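Local coordinates for Tas1 (Pseudomonas aeruginosa, PDB 6OX6), which pyrophosphorylates adenosine nucleotides to make (p)ppApp, a toxin activity delivered by type VI secretion that depletes ADP and ATP in competing cells, at residues A[343-348]-A[428-433]. Residues are numbered along the deposited sequence; the frame is centred on the assembly and turned at random.
Sequences LGYSGV and AYYDAV
The carbonyl oxygen of Leu343 meets two groups of helix 419-435: Ser426 OG, by a hydrogen bond, and the ring of Tyr430, whose CD2 lies 3.3 Å from Leu343 O. Because this oxygen sits near the ring plane, at the edge, the second approach is a close contact with an aromatic C-H and not one over the ring face. The next carbonyl also has a polar and an apolar neighbour, but meets the side chain differently. Gly344 O lies 3.4 Å from Tyr430 CB, oblique to the ring, and takes a hydrogen bond from Arg434, one helical turn further along. The guanidinium of Arg434 also binds Ser346 OG, and within the helix it forms a salt bridge with Asp431 OD1. Gly344 CA and Tyr430 CA are 6.2 Å apart, and the positive phi of Gly344 (72°) favours glycine there.

Residues 343-346 form the loop that leads into strand 347-353 of the five-stranded mixed sheet, so the contact joins the entrance of that strand to the C-terminal helix. Tyr430 reaches the loop with CG anti to its own carbonyl carbon (chi1 -79°). Beyond the two carbonyls its ring meets Tyr345, CZ standing 3.6 Å from Tyr345 CD2, while Tyr430 CE2 lies 3.8 Å from Tyr345 CB. The two rings meet obliquely, centroids 5.5 Å apart and planes at 55°. Met369 and Lys373 of helix 367-373 touch both tyrosines, and Arg60 of the Pa14_01140 chain packs on Leu343 and Tyr345.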
loop_
_atom_site.group_PDB
_atom_site.type_symbol
_atom_site.label_atom_id
_atom_site.label_comp_id
_atom_site.label_asym_id
_atom_site.label_seq_id
_atom_site.Cartn_x
_atom_site.Cartn_y
_atom_site.Cartn_z
ATOM N N LEU A 343 9.937 -4.616 5.885
ATOM C CA LEU A 343 10.410 -3.302 6.283
ATOM C C LEU A 343 9.910 -2.867 7.661
ATOM O O LEU A 343 10.241 -1.765 8.087
ATOM C CB LEU A 343 9.994 -2.263 5.241
ATOM C CG LEU A 343 10.384 -2.550 3.773
ATOM C CD1 LEU A 343 10.099 -1.283 2.909
ATOM C CD2 LEU A 343 11.795 -2.993 3.606
ATOM N N GLY A 344 9.128 -3.682 8.358
ATOM C CA GLY A 344 8.778 -3.384 9.744
ATOM C C GLY A 344 7.799 -2.249 9.945
ATOM O O GLY A 344 7.622 -1.788 11.081
ATOM N N TYR A 345 7.121 -1.815 8.890
ATOM C CA TYR A 345 6.140 -0.756 9.022
ATOM C C TYR A 345 4.886 -1.294 9.723
ATOM O O TYR A 345 4.638 -2.504 9.756
ATOM C CB TYR A 345 5.816 -0.190 7.627
ATOM C CG TYR A 345 4.819 0.964 7.596
ATOM C CD1 TYR A 345 3.610 0.833 6.932
ATOM C CD2 TYR A 345 5.090 2.164 8.244
ATOM C CE1 TYR A 345 2.682 1.881 6.902
ATOM C CE2 TYR A 345 4.187 3.218 8.219
ATOM C CZ TYR A 345 2.989 3.064 7.536
ATOM O OH TYR A 345 2.071 4.076 7.502
ATOM N N SER A 346 4.119 -0.391 10.346
ATOM C CA SER A 346 2.813 -0.760 10.891
ATOM C C SER A 346 1.802 0.335 10.583
ATOM O O SER A 346 2.155 1.504 10.442
ATOM C CB SER A 346 2.857 -1.028 12.413
ATOM O OG SER A 346 3.488 0.037 13.103
ATOM N N GLY A 347 0.543 -0.056 10.461
ATOM C CA GLY A 347 -0.496 0.855 10.024
ATOM C C GLY A 347 -1.660 0.075 9.442
ATOM O O GLY A 347 -1.655 -1.151 9.392
ATOM N N VAL A 348 -2.664 0.817 8.992
ATOM C CA VAL A 348 -3.869 0.225 8.424
ATOM C C VAL A 348 -4.086 0.810 7.050
ATOM O O VAL A 348 -3.920 2.019 6.851
ATOM C CB VAL A 348 -5.116 0.477 9.295
ATOM C CG1 VAL A 348 -6.402 0.004 8.573
ATOM C CG2 VAL A 348 -4.943 -0.189 10.615
ATOM N N ALA A 428 14.645 -2.119 12.265
ATOM C CA ALA A 428 15.249 -1.576 13.478
ATOM C C ALA A 428 14.798 -0.135 13.706
ATOM O O ALA A 428 14.568 0.285 14.848
ATOM C CB ALA A 428 16.769 -1.674 13.384
ATOM N N TYR A 429 14.626 0.630 12.624
ATOM C CA TYR A 429 14.209 2.021 12.769
ATOM C C TYR A 429 12.795 2.099 13.313
ATOM O O TYR A 429 12.543 2.755 14.332
ATOM C CB TYR A 429 14.317 2.736 11.415
ATOM C CG TYR A 429 13.784 4.158 11.395
ATOM C CD1 TYR A 429 14.508 5.221 11.962
ATOM C CD2 TYR A 429 12.582 4.448 10.755
ATOM C CE1 TYR A 429 14.011 6.532 11.910
ATOM C CE2 TYR A 429 12.081 5.736 10.714
ATOM C CZ TYR A 429 12.785 6.763 11.292
ATOM O OH TYR A 429 12.241 8.028 11.201
ATOM N N TYR A 430 11.855 1.443 12.642
ATOM C CA TYR A 430 10.467 1.495 13.088
ATOM C C TYR A 430 10.286 0.875 14.459
ATOM O O TYR A 430 9.383 1.282 15.192
ATOM C CB TYR A 430 9.574 0.770 12.101
ATOM C CG TYR A 430 9.247 1.585 10.874
ATOM C CD1 TYR A 430 8.812 2.915 10.980
ATOM C CD2 TYR A 430 9.357 1.030 9.606
ATOM C CE1 TYR A 430 8.484 3.665 9.829
ATOM C CE2 TYR A 430 9.005 1.763 8.459
ATOM C CZ TYR A 430 8.579 3.070 8.589
ATOM O OH TYR A 430 8.247 3.761 7.428
ATOM N N ASP A 431 11.100 -0.135 14.801
ATOM C CA ASP A 431 11.033 -0.720 16.142
ATOM C C ASP A 431 11.452 0.277 17.208
ATOM O O ASP A 431 10.853 0.321 18.292
ATOM C CB ASP A 431 11.920 -1.958 16.233
ATOM C CG ASP A 431 11.250 -3.191 15.667
ATOM O OD1 ASP A 431 10.039 -3.123 15.345
ATOM O OD2 ASP A 431 11.940 -4.229 15.546
ATOM N N ALA A 432 12.506 1.056 16.948
ATOM C CA ALA A 432 12.896 2.065 17.927
ATOM C C ALA A 432 11.776 3.081 18.129
ATOM O O ALA A 432 11.512 3.505 19.256
ATOM C CB ALA A 432 14.191 2.760 17.506
ATOM N N VAL A 433 11.075 3.455 17.056
ATOM C CA VAL A 433 9.964 4.392 17.207
ATOM C C VAL A 433 8.906 3.825 18.150
ATOM O O VAL A 433 8.409 4.521 19.043
ATOM C CB VAL A 433 9.347 4.728 15.837
ATOM C CG1 VAL A 433 8.232 5.690 16.058
ATOM C CG2 VAL A 433 10.408 5.320 14.871
#